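Local coordinates for Avidin/streptavidin (Shewanella denitrificans, PDB 3SZH), which probably binds biotin with high affinity, as a bacterial member of the avidin/streptavidin family that forms a dimer, at residues Gln5-Gln16 and Lys112-Thr120; Cys74-Gly82 and Ser94-Asn102. All coordinates share one frame; numbering follows the deposited sequence. Where two conformers were deposited one is given.

How the interactions relate
Both contacts belong to one eight-stranded antiparallel barrel, the fold of the avidin family, and their centres lie about 15 Å apart on opposite sides of the chain's centre. Interaction 1 joins the first strand, 11-14, to the last, 111-119, and so closes the barrel; interaction 2 is a hairpin of strands 73-85 and 92-101, which come between 5-16 and 112-120 in the chain. The two meet where strand 92-101 pairs with strand 111-119, through D115 O with T95 OG1 and G113 O with W97 N. D115 also accepts from W80, tying the seam to the barrel interior, where avidins bind biotin among aromatic side chains, so both contacts probably help line that pocket.

Interaction 1: Gln5-Gln16 and Lys112-Thr120; sequences QELTAMSAWVNQ and KGQDVFSQT
Strand 11-14 meets strand 112-119 at 131° between their directions, the antiparallel seam that closes the avidin beta-barrel. V14 and S118 form a hydrogen-bonded pair, V14 N to S118 O and S118 N to V14 O both being 2.8 Å, whereas W13 and Q119 form the adjacent non-hydrogen-bonded pair. In the S118 conformer given, a water bridges V14 O and S118 OG, and that hydroxyl also binds K92.

Beyond the paired residues, side chains carry on the seam. N15 lays its CB over one face of the F117 ring, a CH-pi contact 3.7 Å from the ring centroid, while W13 O lies at the edge of that ring. The amide of N15 reaches D115 OD2 through ND2 in a weak bond; its OD1 is taken by the backbone N atoms of D17 and S19. Q16 bends back at chi2 (-73°), which lets its amide grip two points: OE1 accepts from V116 N at 3.1 Å, and NE2 gives a fairly straight bond to D115 OD1, meeting the carboxylate from above its plane. D115 has both oxygens engaged, with W80 and, weakly, W97 as further donors.

At the other end the side chains of Q5 and Q119 run antiparallel, Q5 CB lying 3.6 Å from Q119 CB, and Q119 OE1 takes two backbone donors: G91 N and, at 2.8 Å and 167°, Q5 N, which stands above its carbonyl plane.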
ATOM      1  N   GLN B   5     -21.946  -8.538  -3.903  1.00 17.19           N
ATOM      2  CA  GLN B   5     -21.397  -7.203  -4.036  1.00 17.08           C
ATOM      3  C   GLN B   5     -20.125  -7.209  -4.894  1.00 17.41           C
ATOM      4  O   GLN B   5     -19.292  -8.090  -4.753  1.00 16.98           O
ATOM      5  CB  GLN B   5     -21.071  -6.681  -2.645  1.00 16.77           C
ATOM      6  CG  GLN B   5     -20.648  -5.241  -2.590  1.00 17.46           C
ATOM      7  CD  GLN B   5     -20.465  -4.798  -1.188  1.00 17.57           C
ATOM      8  OE1 GLN B   5     -19.339  -4.698  -0.709  1.00 18.25           O
ATOM      9  NE2 GLN B   5     -21.565  -4.566  -0.494  1.00 17.25           N
ATOM     10  N   GLU B   6     -20.002  -6.242  -5.796  1.00 17.82           N
ATOM     11  CA  GLU B   6     -18.814  -6.104  -6.630  1.00 18.18           C
ATOM     12  C   GLU B   6     -17.827  -5.095  -6.056  1.00 18.26           C
ATOM     13  O   GLU B   6     -18.166  -4.299  -5.164  1.00 18.12           O
ATOM     14  CB  GLU B   6     -19.187  -5.711  -8.067  1.00 19.22           C
ATOM     15  CG  GLU B   6     -19.832  -6.831  -8.873  1.00 22.13           C
ATOM     16  CD  GLU B   6     -19.673  -6.624 -10.377  1.00 25.98           C
ATOM     17  N   LEU B   7     -16.617  -5.130  -6.596  1.00 18.07           N
ATOM     18  CA  LEU B   7     -15.571  -4.198  -6.183  1.00 17.94           C
ATOM     19  C   LEU B   7     -15.779  -2.869  -6.904  1.00 18.35           C
ATOM     20  O   LEU B   7     -15.397  -2.718  -8.070  1.00 20.72           O
ATOM     21  CB  LEU B   7     -14.188  -4.783  -6.505  1.00 18.48           C
ATOM     22  CG  LEU B   7     -12.958  -4.054  -5.967  1.00 18.71           C
ATOM     23  CD1 LEU B   7     -13.005  -4.045  -4.445  1.00 21.69           C
ATOM     24  CD2 LEU B   7     -11.652  -4.693  -6.470  1.00 17.42           C
ATOM     25  N   THR B   8     -16.426  -1.925  -6.229  1.00 17.43           N
ATOM     26  CA  THR B   8     -16.757  -0.643  -6.831  1.00 17.09           C
ATOM     27  C   THR B   8     -16.491   0.513  -5.880  1.00 16.15           C
ATOM     28  O   THR B   8     -16.262   0.318  -4.680  1.00 15.98           O
ATOM     29  CB  THR B   8     -18.268  -0.561  -7.177  1.00 17.36           C
ATOM     30  OG1 THR B   8     -19.022  -0.493  -5.963  1.00 18.29           O
ATOM     31  CG2 THR B   8     -18.745  -1.757  -8.003  1.00 18.98           C
ATOM     32  N   ALA B   9     -16.569   1.722  -6.413  1.00 15.61           N
ATOM     33  CA  ALA B   9     -16.656   2.873  -5.558  1.00 14.81           C
ATOM     34  C   ALA B   9     -17.857   2.682  -4.650  1.00 14.26           C
ATOM     35  O   ALA B   9     -18.848   2.049  -5.045  1.00 15.17           O
ATOM     36  CB  ALA B   9     -16.785   4.141  -6.368  1.00 16.01           C
ATOM     37  N   MET B  10     -17.791   3.258  -3.458  1.00 13.44           N
ATOM     38  CA  MET B  10     -18.892   3.213  -2.492  1.00 12.96           C
ATOM     39  C   MET B  10     -19.290   1.774  -2.154  1.00 11.96           C
ATOM     40  O   MET B  10     -20.465   1.392  -2.209  1.00 14.12           O
ATOM     41  CB  MET B  10     -20.098   3.996  -3.016  1.00 13.87           C
ATOM     42  CG  MET B  10     -19.734   5.374  -3.545  1.00 17.05           C
ATOM     43  SD  MET B  10     -18.789   6.405  -2.451  1.00 20.93           S
ATOM     44  CE  MET B  10     -19.596   6.105  -0.927  1.00 14.42           C
ATOM     45  N   SER B  11     -18.302   0.960  -1.803  1.00 11.79           N
ATOM     46  CA  SER B  11     -18.534  -0.420  -1.368  1.00 11.75           C
ATOM     47  C   SER B  11     -17.803  -0.638  -0.050  1.00 10.90           C
ATOM     48  O   SER B  11     -16.710  -0.090   0.172  1.00 11.99           O
ATOM     49  CB  SER B  11     -18.107  -1.432  -2.436  1.00 12.28           C
ATOM     50  OG  SER B  11     -16.728  -1.382  -2.754  1.00 13.48           O
ATOM     51  N   ALA B  12     -18.421  -1.406   0.843  1.00 10.79           N
ATOM     52  CA  ALA B  12     -17.890  -1.660   2.175  1.00 10.92           C
ATOM     53  C   ALA B  12     -17.643  -3.151   2.382  1.00 10.38           C
ATOM     54  O   ALA B  12     -18.391  -4.009   1.895  1.00 11.63           O
ATOM     55  CB  ALA B  12     -18.809  -1.140   3.236  1.00 11.70           C
ATOM     56  N   TRP B  13     -16.605  -3.438   3.148  1.00 10.49           N
ATOM     57  CA  TRP B  13     -16.044  -4.797   3.259  1.00 10.45           C
ATOM     58  C   TRP B  13     -15.606  -5.017   4.692  1.00 10.37           C
ATOM     59  O   TRP B  13     -14.894  -4.166   5.208  1.00 10.40           O
ATOM     60  CB  TRP B  13     -14.876  -4.968   2.272  1.00 11.67           C
ATOM     61  CG  TRP B  13     -15.193  -4.509   0.896  1.00 11.09           C
ATOM     62  CD1 TRP B  13     -15.098  -3.247   0.398  1.00 11.99           C
ATOM     63  CD2 TRP B  13     -15.752  -5.297  -0.141  1.00 11.99           C
ATOM     64  NE1 TRP B  13     -15.536  -3.198  -0.893  1.00 11.82           N
ATOM     65  CE2 TRP B  13     -15.933  -4.452  -1.253  1.00 11.56           C
ATOM     66  CE3 TRP B  13     -16.124  -6.665  -0.255  1.00 14.06           C
ATOM     67  CZ2 TRP B  13     -16.502  -4.910  -2.460  1.00 13.40           C
ATOM     68  CZ3 TRP B  13     -16.670  -7.119  -1.471  1.00 14.73           C
ATOM     69  CH2 TRP B  13     -16.831  -6.247  -2.549  1.00 14.45           C
ATOM     70  N   VAL B  14     -15.968  -6.137   5.313  1.00 11.03           N
ATOM     71  CA  VAL B  14     -15.723  -6.368   6.747  0.50 11.33           C
ATOM     72  C   VAL B  14     -14.884  -7.623   6.931  1.00 11.28           C
ATOM     73  O   VAL B  14     -15.228  -8.691   6.427  1.00 12.23           O
ATOM     74  CB  VAL B  14     -17.045  -6.507   7.573  0.50 10.95           C
ATOM     75  CG1 VAL B  14     -16.759  -6.434   9.044  0.50 11.92           C
ATOM     76  CG2 VAL B  14     -18.034  -5.430   7.210  0.50  9.65           C
ATOM     77  N   ASN B  15     -13.793  -7.527   7.667  1.00 11.15           N
ATOM     78  CA  ASN B  15     -12.917  -8.680   7.869  1.00 11.64           C
ATOM     79  C   ASN B  15     -13.293  -9.527   9.080  1.00 12.04           C
ATOM     80  O   ASN B  15     -14.289  -9.307   9.764  1.00 12.32           O
ATOM     81  CB  ASN B  15     -11.419  -8.268   7.878  1.00 11.78           C
ATOM     82  CG  ASN B  15     -10.990  -7.572   9.161  1.00 11.26           C
ATOM     83  OD1 ASN B  15     -11.712  -7.566  10.164  1.00 11.39           O
ATOM     84  ND2 ASN B  15      -9.792  -6.992   9.143  1.00 12.72           N
ATOM     85  N   GLN B  16     -12.493 -10.562   9.303  1.00 12.73           N
ATOM     86  CA  GLN B  16     -12.734 -11.545  10.378  1.00 13.40           C
ATOM     87  C   GLN B  16     -12.615 -10.989  11.814  1.00 13.23           C
ATOM     88  O   GLN B  16     -12.979 -11.673  12.788  1.00 14.51           O
ATOM     89  CB  GLN B  16     -11.828 -12.780  10.186  1.00 13.99           C
ATOM     90  CG  GLN B  16     -10.353 -12.559  10.537  1.00 15.09           C
ATOM     91  CD  GLN B  16      -9.559 -11.708   9.530  1.00 14.49           C
ATOM     92  OE1 GLN B  16      -9.977 -11.496   8.378  1.00 14.24           O
ATOM     93  NE2 GLN B  16      -8.386 -11.266   9.961  1.00 17.08           N
ATOM     94  N   LYS B 112       3.105  -9.313   9.595  1.00 14.51           N
ATOM     95  CA  LYS B 112       2.344  -9.763   8.444  1.00 15.26           C
ATOM     96  C   LYS B 112       1.180 -10.625   8.856  1.00 14.58           C
ATOM     97  O   LYS B 112       1.252 -11.342   9.858  1.00 15.85           O
ATOM     98  CB  LYS B 112       3.213 -10.581   7.487  1.00 16.28           C
ATOM     99  CG  LYS B 112       4.342  -9.846   6.821  1.00 20.64           C
ATOM    100  CD  LYS B 112       5.163 -10.804   5.975  1.00 25.53           C
ATOM    101  CE  LYS B 112       6.365 -10.094   5.396  1.00 27.70           C
ATOM    102  NZ  LYS B 112       6.971  -9.207   6.429  1.00 31.24           N
ATOM    103  N   GLY B 113       0.138 -10.616   8.037  1.00 13.95           N
ATOM    104  CA  GLY B 113      -0.973 -11.524   8.241  1.00 14.11           C
ATOM    105  C   GLY B 113      -1.923 -11.554   7.072  1.00 13.40           C
ATOM    106  O   GLY B 113      -1.656 -10.966   6.015  1.00 13.09           O
ATOM    107  N   GLN B 114      -3.022 -12.275   7.266  1.00 14.37           N
ATOM    108  CA  GLN B 114      -4.042 -12.441   6.225  1.00 13.85           C
ATOM    109  C   GLN B 114      -5.368 -11.939   6.739  1.00 13.33           C
ATOM    110  O   GLN B 114      -5.774 -12.282   7.836  1.00 15.27           O
ATOM    111  CB  GLN B 114      -4.222 -13.906   5.734  1.00 15.37           C
ATOM    112  CG  GLN B 114      -5.591 -14.110   4.974  1.00 19.05           C
ATOM    113  CD  GLN B 114      -5.549 -14.732   3.539  1.00 24.06           C
ATOM    114  OE1 GLN B 114      -5.258 -15.937   3.384  1.00 26.18           O
ATOM    115  NE2 GLN B 114      -5.950 -13.931   2.503  1.00 21.06           N
ATOM    116  N   ASP B 115      -6.046 -11.122   5.934  1.00 12.55           N
ATOM    117  CA  ASP B 115      -7.434 -10.701   6.225  1.00 12.38           C
ATOM    118  C   ASP B 115      -8.311 -11.078   5.055  1.00 12.01           C
ATOM    119  O   ASP B 115      -7.923 -10.883   3.891  1.00 12.76           O
ATOM    120  CB  ASP B 115      -7.545  -9.175   6.369  1.00 11.88           C
ATOM    121  CG  ASP B 115      -7.062  -8.629   7.693  1.00 12.34           C
ATOM    122  OD1 ASP B 115      -6.712  -9.390   8.622  1.00 13.54           O
ATOM    123  OD2 ASP B 115      -7.026  -7.387   7.778  1.00 12.88           O
ATOM    124  N   VAL B 116      -9.502 -11.610   5.344  1.00 12.22           N
ATOM    125  CA  VAL B 116     -10.509 -11.810   4.306  1.00 12.56           C
ATOM    126  C   VAL B 116     -11.673 -10.907   4.642  1.00 12.13           C
ATOM    127  O   VAL B 116     -12.222 -10.973   5.737  1.00 12.46           O
ATOM    128  CB  VAL B 116     -10.954 -13.279   4.186  1.00 13.16           C
ATOM    129  CG1 VAL B 116     -12.064 -13.372   3.167  1.00 14.73           C
ATOM    130  CG2 VAL B 116      -9.751 -14.157   3.778  1.00 14.51           C
ATOM    131  N   PHE B 117     -11.978  -9.996   3.718  1.00 12.86           N
ATOM    132  CA  PHE B 117     -13.061  -9.035   3.888  1.00 13.46           C
ATOM    133  C   PHE B 117     -14.260  -9.564   3.111  1.00 14.72           C
ATOM    134  O   PHE B 117     -14.124 -10.077   1.993  1.00 17.28           O
ATOM    135  CB  PHE B 117     -12.647  -7.652   3.353  1.00 13.34           C
ATOM    136  CG  PHE B 117     -11.575  -6.970   4.133  1.00 12.29           C
ATOM    137  CD1 PHE B 117     -10.232  -7.287   3.925  1.00 11.69           C
ATOM    138  CD2 PHE B 117     -11.907  -5.992   5.059  1.00 12.67           C
ATOM    139  CE1 PHE B 117      -9.240  -6.632   4.645  1.00 12.35           C
ATOM    140  CE2 PHE B 117     -10.914  -5.322   5.781  1.00 12.69           C
ATOM    141  CZ  PHE B 117      -9.583  -5.640   5.574  1.00 12.23           C
ATOM    142  N   SER B 118     -15.421  -9.500   3.734  1.00 13.69           N
ATOM    143  CA  SER B 118     -16.678  -9.934   3.137  0.50 13.81           C
ATOM    144  C   SER B 118     -17.573  -8.724   2.941  1.00 14.24           C
ATOM    145  O   SER B 118     -17.503  -7.774   3.717  1.00 14.33           O
ATOM    146  CB  SER B 118     -17.369 -10.936   4.070  0.50 13.87           C
ATOM    147  OG  SER B 118     -16.588 -12.109   4.243  0.50 15.45           O
ATOM    148  N   GLN B 119     -18.424  -8.745   1.936  1.00 15.30           N
ATOM    149  CA  GLN B 119     -19.381  -7.676   1.756  1.00 16.76           C
ATOM    150  C   GLN B 119     -20.175  -7.423   3.033  1.00 19.39           C
ATOM    151  O   GLN B 119     -20.494  -8.370   3.774  1.00 19.49           O
ATOM    152  CB  GLN B 119     -20.313  -7.994   0.614  1.00 17.19           C
ATOM    153  CG  GLN B 119     -21.133  -9.257   0.763  1.00 17.95           C
ATOM    154  CD  GLN B 119     -22.035  -9.443  -0.407  1.00 18.71           C
ATOM    155  OE1 GLN B 119     -21.578  -9.823  -1.490  1.00 18.23           O
ATOM    156  NE2 GLN B 119     -23.320  -9.161  -0.219  1.00 24.09           N
ATOM    157  N   THR B 120     -20.461  -6.133   3.280  1.00 21.48           N
ATOM    158  CA  THR B 120     -21.232  -5.642   4.446  1.00 24.25           C
ATOM    159  C   THR B 120     -22.371  -6.588   4.791  1.00 25.16           C
ATOM    160  O   THR B 120     -23.241  -6.813   3.952  1.00 26.70           O
ATOM    161  CB  THR B 120     -21.873  -4.215   4.210  1.00 24.93           C
ATOM    162  OG1 THR B 120     -23.306  -4.311   4.241  1.00 28.34           O
ATOM    163  CG2 THR B 120     -21.473  -3.631   2.885  1.00 25.09           C
TER
HETATM  164  O   HOH W   1     -15.944 -11.376   7.063  1.00 35.40           O

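Interaction 2: Cys74-Gly82 and Ser94-Asn102; sequences CNSITSWSG and STLWQLVVN
The indole of W80 has W97 CB over one face, a CH-pi contact 3.8 Å from the centroid of its five-membered ring, with T78 CG2 over that same face, toward the rim, and T95 OG1 at the edge, 3.3 Å from W80 CD1. Both T95 OG1 and W80 NE1 are hydrogen-bonded to D115 of strand 111-119, the first to its backbone O and the second to OD2. The W97 indole is turned 59° from that of W80, so the two rings meet obliquely. CG of W97 sits between its backbone N and carbonyl carbon (chi1 55°), and the indole leads away from strand 76-82 while CB stays against W80.

Beneath these side chains runs a regular antiparallel ladder. I77 with V100, S79 with Q98 and S81 with L96 are hydrogen-bonded pairs, each linked by two N-H...O bonds of 2.9 Å. On the face with W80, CD2 of L99, in the conformer given, packs against T78 OG1, which is also bound by W67 NE1. G82 pairs with T95 at a CA-CA distance of 4.0 Å, where a CB would clash with S94 O and T95 CG2.

The ladder ends in paired asparagines. N102 N donates to N75 O, and N102 ND2 to N75 OD1 at 3.0 Å, the acceptor lying in the amide plane of N102; the two amide planes stand 63° apart. N102 OD1 is bound by T59 of the second subunit. Were N75 replaced by alanine, N102 ND2 would probably lose this acceptor and the N102 amide one of the bonds that fix its rotation.

Strands 60-66 and 111-119 flank this hairpin in the barrel. F63 stacks on W80 and F117 meets it edge-to-face, an aromatic cluster that probably helps line the biotin pocket, as in other avidins, while I77, S79 and V100, on the other face of the sheet, pack against the second subunit.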
ATOM      1  N   CYS B  74      -1.546   4.937  16.568  1.00 11.81           N
ATOM      2  CA  CYS B  74      -0.877   3.664  16.817  1.00 12.42           C
ATOM      3  C   CYS B  74       0.496   3.573  16.144  1.00 12.15           C
ATOM      4  O   CYS B  74       1.058   2.491  16.011  1.00 13.61           O
ATOM      5  CB  CYS B  74      -1.801   2.481  16.479  1.00 13.35           C
ATOM      6  SG  CYS B  74      -3.315   2.475  17.558  1.00 17.06           S
ATOM      7  N   ASN B  75       1.040   4.727  15.741  1.00 11.97           N
ATOM      8  CA  ASN B  75       2.469   4.829  15.409  1.00 11.78           C
ATOM      9  C   ASN B  75       2.948   3.911  14.282  1.00 11.39           C
ATOM     10  O   ASN B  75       4.088   3.452  14.293  1.00 12.16           O
ATOM     11  CB  ASN B  75       3.335   4.615  16.668  1.00 13.45           C
ATOM     12  CG  ASN B  75       4.673   5.267  16.548  1.00 14.95           C
ATOM     13  OD1 ASN B  75       4.780   6.361  16.000  1.00 15.89           O
ATOM     14  ND2 ASN B  75       5.706   4.620  17.089  1.00 17.96           N
ATOM     15  N   SER B  76       2.061   3.616  13.330  1.00 10.55           N
ATOM     16  CA  SER B  76       2.375   2.614  12.328  0.50  9.95           C
ATOM     17  C   SER B  76       1.474   2.788  11.107  1.00 10.08           C
ATOM     18  O   SER B  76       0.586   3.649  11.098  1.00  9.92           O
ATOM     19  CB  SER B  76       2.192   1.221  12.932  0.50  9.72           C
ATOM     20  OG  SER B  76       0.865   1.074  13.407  0.50  8.92           O
ATOM     21  N   ILE B  77       1.753   1.985  10.072  1.00  9.09           N
ATOM     22  CA  ILE B  77       1.030   2.023   8.795  1.00  9.39           C
ATOM     23  C   ILE B  77       0.765   0.568   8.401  1.00  9.58           C
ATOM     24  O   ILE B  77       1.692  -0.259   8.433  1.00 10.46           O
ATOM     25  CB  ILE B  77       1.904   2.661   7.672  1.00  9.55           C
ATOM     26  CG1 ILE B  77       2.349   4.093   8.053  1.00 10.15           C
ATOM     27  CG2 ILE B  77       1.138   2.671   6.328  1.00 10.45           C
ATOM     28  CD1 ILE B  77       3.436   4.647   7.156  1.00 10.03           C
ATOM     29  N   THR B  78      -0.473   0.259   8.009  1.00  9.11           N
ATOM     30  CA  THR B  78      -0.800  -1.056   7.463  1.00  9.12           C
ATOM     31  C   THR B  78      -1.105  -0.946   5.987  1.00  8.70           C
ATOM     32  O   THR B  78      -1.755   0.006   5.548  1.00 10.20           O
ATOM     33  CB  THR B  78      -2.002  -1.678   8.191  1.00  9.67           C
ATOM     34  OG1 THR B  78      -1.668  -1.792   9.571  1.00 10.79           O
ATOM     35  CG2 THR B  78      -2.348  -3.087   7.638  1.00 10.79           C
ATOM     36  N   SER B  79      -0.591  -1.893   5.212  1.00  9.35           N
ATOM     37  CA  SER B  79      -0.849  -1.978   3.784  1.00  9.49           C
ATOM     38  C   SER B  79      -1.363  -3.368   3.454  1.00  9.22           C
ATOM     39  O   SER B  79      -0.783  -4.366   3.870  1.00 10.63           O
ATOM     40  CB  SER B  79       0.415  -1.768   2.978  1.00 10.87           C
ATOM     41  OG  SER B  79       0.932  -0.489   3.234  1.00 13.09           O
ATOM     42  N   TRP B  80      -2.440  -3.439   2.701  1.00  9.02           N
ATOM     43  CA  TRP B  80      -3.063  -4.678   2.227  1.00  9.14           C
ATOM     44  C   TRP B  80      -2.877  -4.778   0.722  1.00  9.37           C
ATOM     45  O   TRP B  80      -3.029  -3.802  -0.020  1.00  9.56           O
ATOM     46  CB  TRP B  80      -4.554  -4.622   2.522  1.00  9.86           C
ATOM     47  CG  TRP B  80      -5.002  -4.690   3.944  1.00  9.20           C
ATOM     48  CD1 TRP B  80      -5.471  -5.786   4.595  1.00  9.99           C
ATOM     49  CD2 TRP B  80      -5.099  -3.604   4.882  1.00  9.81           C
ATOM     50  NE1 TRP B  80      -5.887  -5.473   5.858  1.00 10.59           N
ATOM     51  CE2 TRP B  80      -5.649  -4.135   6.075  1.00 10.10           C
ATOM     52  CE3 TRP B  80      -4.824  -2.223   4.818  1.00  9.37           C
ATOM     53  CZ2 TRP B  80      -5.957  -3.332   7.179  1.00 11.17           C
ATOM     54  CZ3 TRP B  80      -5.103  -1.433   5.932  1.00 10.56           C
ATOM     55  CH2 TRP B  80      -5.671  -1.989   7.087  1.00 10.85           C
ATOM     56  N   SER B  81      -2.614  -6.003   0.269  1.00  9.64           N
ATOM     57  CA  SER B  81      -2.614  -6.355  -1.146  1.00  9.76           C
ATOM     58  C   SER B  81      -3.560  -7.524  -1.311  1.00 10.19           C
ATOM     59  O   SER B  81      -3.478  -8.490  -0.550  1.00 10.68           O
ATOM     60  CB  SER B  81      -1.234  -6.819  -1.607  1.00 10.87           C
ATOM     61  OG  SER B  81      -0.270  -5.787  -1.473  1.00 12.70           O
ATOM     62  N   GLY B  82      -4.460  -7.468  -2.274  1.00 10.11           N
ATOM     63  CA  GLY B  82      -5.398  -8.560  -2.404  1.00 11.59           C
ATOM     64  C   GLY B  82      -6.201  -8.514  -3.670  1.00 11.30           C
ATOM     65  O   GLY B  82      -5.902  -7.803  -4.626  1.00 10.90           O
ATOM     66  N   SER B  94      -9.773 -11.009  -0.635  1.00 12.58           N
ATOM     67  CA  SER B  94      -8.796 -11.798   0.085  1.00 12.51           C
ATOM     68  C   SER B  94      -7.473 -11.055   0.025  1.00 11.58           C
ATOM     69  O   SER B  94      -7.010 -10.718  -1.067  1.00 11.98           O
ATOM     70  CB  SER B  94      -8.689 -13.170  -0.564  1.00 13.80           C
ATOM     71  OG  SER B  94      -7.741 -13.937   0.119  1.00 14.21           O
ATOM     72  N   THR B  95      -6.862 -10.837   1.191  1.00 11.06           N
ATOM     73  CA  THR B  95      -5.690  -9.970   1.298  1.00 11.03           C
ATOM     74  C   THR B  95      -4.576 -10.575   2.130  1.00 11.46           C
ATOM     75  O   THR B  95      -4.798 -11.401   3.019  1.00 12.01           O
ATOM     76  CB  THR B  95      -6.019  -8.582   1.925  1.00 11.06           C
ATOM     77  OG1 THR B  95      -6.275  -8.732   3.319  1.00 12.10           O
ATOM     78  CG2 THR B  95      -7.195  -7.903   1.252  1.00 11.51           C
ATOM     79  N   LEU B  96      -3.372 -10.064   1.885  1.00 10.57           N
ATOM     80  CA  LEU B  96      -2.231 -10.218   2.764  1.00 10.51           C
ATOM     81  C   LEU B  96      -1.799  -8.810   3.152  1.00 10.80           C
ATOM     82  O   LEU B  96      -1.679  -7.941   2.278  1.00 11.05           O
ATOM     83  CB  LEU B  96      -1.085 -10.915   2.041  1.00 11.61           C
ATOM     84  CG  LEU B  96      -1.381 -12.323   1.541  1.00 13.56           C
ATOM     85  CD1 LEU B  96      -0.159 -12.886   0.818  1.00 15.92           C
ATOM     86  CD2 LEU B  96      -1.823 -13.245   2.681  1.00 15.00           C
ATOM     87  N   TRP B  97      -1.562  -8.583   4.439  1.00 10.36           N
ATOM     88  CA  TRP B  97      -1.170  -7.260   4.909  1.00 10.37           C
ATOM     89  C   TRP B  97       0.202  -7.277   5.550  1.00  9.75           C
ATOM     90  O   TRP B  97       0.713  -8.315   5.995  1.00 11.18           O
ATOM     91  CB  TRP B  97      -2.211  -6.682   5.875  1.00 11.07           C
ATOM     92  CG  TRP B  97      -2.560  -7.539   7.060  1.00 11.61           C
ATOM     93  CD1 TRP B  97      -3.643  -8.359   7.183  1.00 13.00           C
ATOM     94  CD2 TRP B  97      -1.833  -7.651   8.304  1.00 12.37           C
ATOM     95  NE1 TRP B  97      -3.652  -8.965   8.420  1.00 14.22           N
ATOM     96  CE2 TRP B  97      -2.559  -8.544   9.130  1.00 14.05           C
ATOM     97  CE3 TRP B  97      -0.668  -7.053   8.813  1.00 12.75           C
ATOM     98  CZ2 TRP B  97      -2.142  -8.885  10.419  1.00 15.10           C
ATOM     99  CZ3 TRP B  97      -0.259  -7.391  10.092  1.00 14.15           C
ATOM    100  CH2 TRP B  97      -0.989  -8.315  10.877  1.00 15.01           C
ATOM    101  N   GLN B  98       0.773  -6.083   5.584  1.00 10.18           N
ATOM    102  CA  GLN B  98       2.039  -5.798   6.257  1.00 10.63           C
ATOM    103  C   GLN B  98       1.832  -4.558   7.104  1.00  9.94           C
ATOM    104  O   GLN B  98       1.247  -3.560   6.643  1.00 10.70           O
ATOM    105  CB  GLN B  98       3.149  -5.564   5.238  1.00 11.55           C
ATOM    106  CG  GLN B  98       3.373  -6.745   4.269  1.00 13.66           C
ATOM    107  CD  GLN B  98       4.564  -6.524   3.365  1.00 14.40           C
ATOM    108  OE1 GLN B  98       4.739  -5.459   2.757  1.00 18.17           O
ATOM    109  NE2 GLN B  98       5.402  -7.521   3.278  1.00 19.33           N
ATOM    110  N   LEU B  99       2.359  -4.595   8.325  1.00 11.12           N
ATOM    111  CA  LEU B  99       2.294  -3.500   9.287  0.50 11.09           C
ATOM    112  C   LEU B  99       3.711  -3.057   9.624  1.00 10.45           C
ATOM    113  O   LEU B  99       4.505  -3.864  10.116  1.00 11.48           O
ATOM    114  CB  LEU B  99       1.582  -3.998  10.552  0.50 12.34           C
ATOM    115  CG  LEU B  99       1.459  -3.151  11.835  0.50 13.78           C
ATOM    116  CD1 LEU B  99       2.729  -3.064  12.668  0.50 17.28           C
ATOM    117  CD2 LEU B  99       0.931  -1.768  11.540  0.50 14.03           C
ATOM    118  N   VAL B 100       4.031  -1.798   9.357  1.00 10.50           N
ATOM    119  CA  VAL B 100       5.322  -1.240   9.701  1.00 10.81           C
ATOM    120  C   VAL B 100       5.164  -0.168  10.778  1.00 10.48           C
ATOM    121  O   VAL B 100       4.324   0.726  10.680  1.00 10.51           O
ATOM    122  CB  VAL B 100       6.129  -0.744   8.456  1.00 11.39           C
ATOM    123  CG1 VAL B 100       5.400   0.357   7.674  1.00 11.59           C
ATOM    124  CG2 VAL B 100       7.545  -0.292   8.848  1.00 12.28           C
ATOM    125  N   VAL B 101       5.997  -0.300  11.807  1.00 11.58           N
ATOM    126  CA  VAL B 101       5.988   0.600  12.944  1.00 12.25           C
ATOM    127  C   VAL B 101       7.064   1.671  12.824  1.00 12.38           C
ATOM    128  O   VAL B 101       8.220   1.384  12.473  1.00 12.07           O
ATOM    129  CB  VAL B 101       6.174  -0.206  14.280  1.00 13.29           C
ATOM    130  CG1 VAL B 101       6.051   0.703  15.514  1.00 14.44           C
ATOM    131  CG2 VAL B 101       5.185  -1.364  14.360  1.00 15.03           C
ATOM    132  N   ASN B 102       6.672   2.906  13.098  1.00 11.64           N
ATOM    133  CA  ASN B 102       7.602   4.036  13.178  1.00 11.88           C
ATOM    134  C   ASN B 102       8.760   3.676  14.110  1.00 12.45           C
ATOM    135  O   ASN B 102       8.529   3.113  15.181  1.00 13.48           O
ATOM    136  CB  ASN B 102       6.820   5.263  13.655  1.00 12.49           C
ATOM    137  CG  ASN B 102       7.656   6.514  13.763  1.00 12.13           C
ATOM    138  OD1 ASN B 102       8.738   6.629  13.178  1.00 12.28           O
ATOM    139  ND2 ASN B 102       7.131   7.491  14.505  1.00 14.55           N
TER
HETATM  140  O   HOH W   2       8.847   3.727  17.726  1.00 41.65           O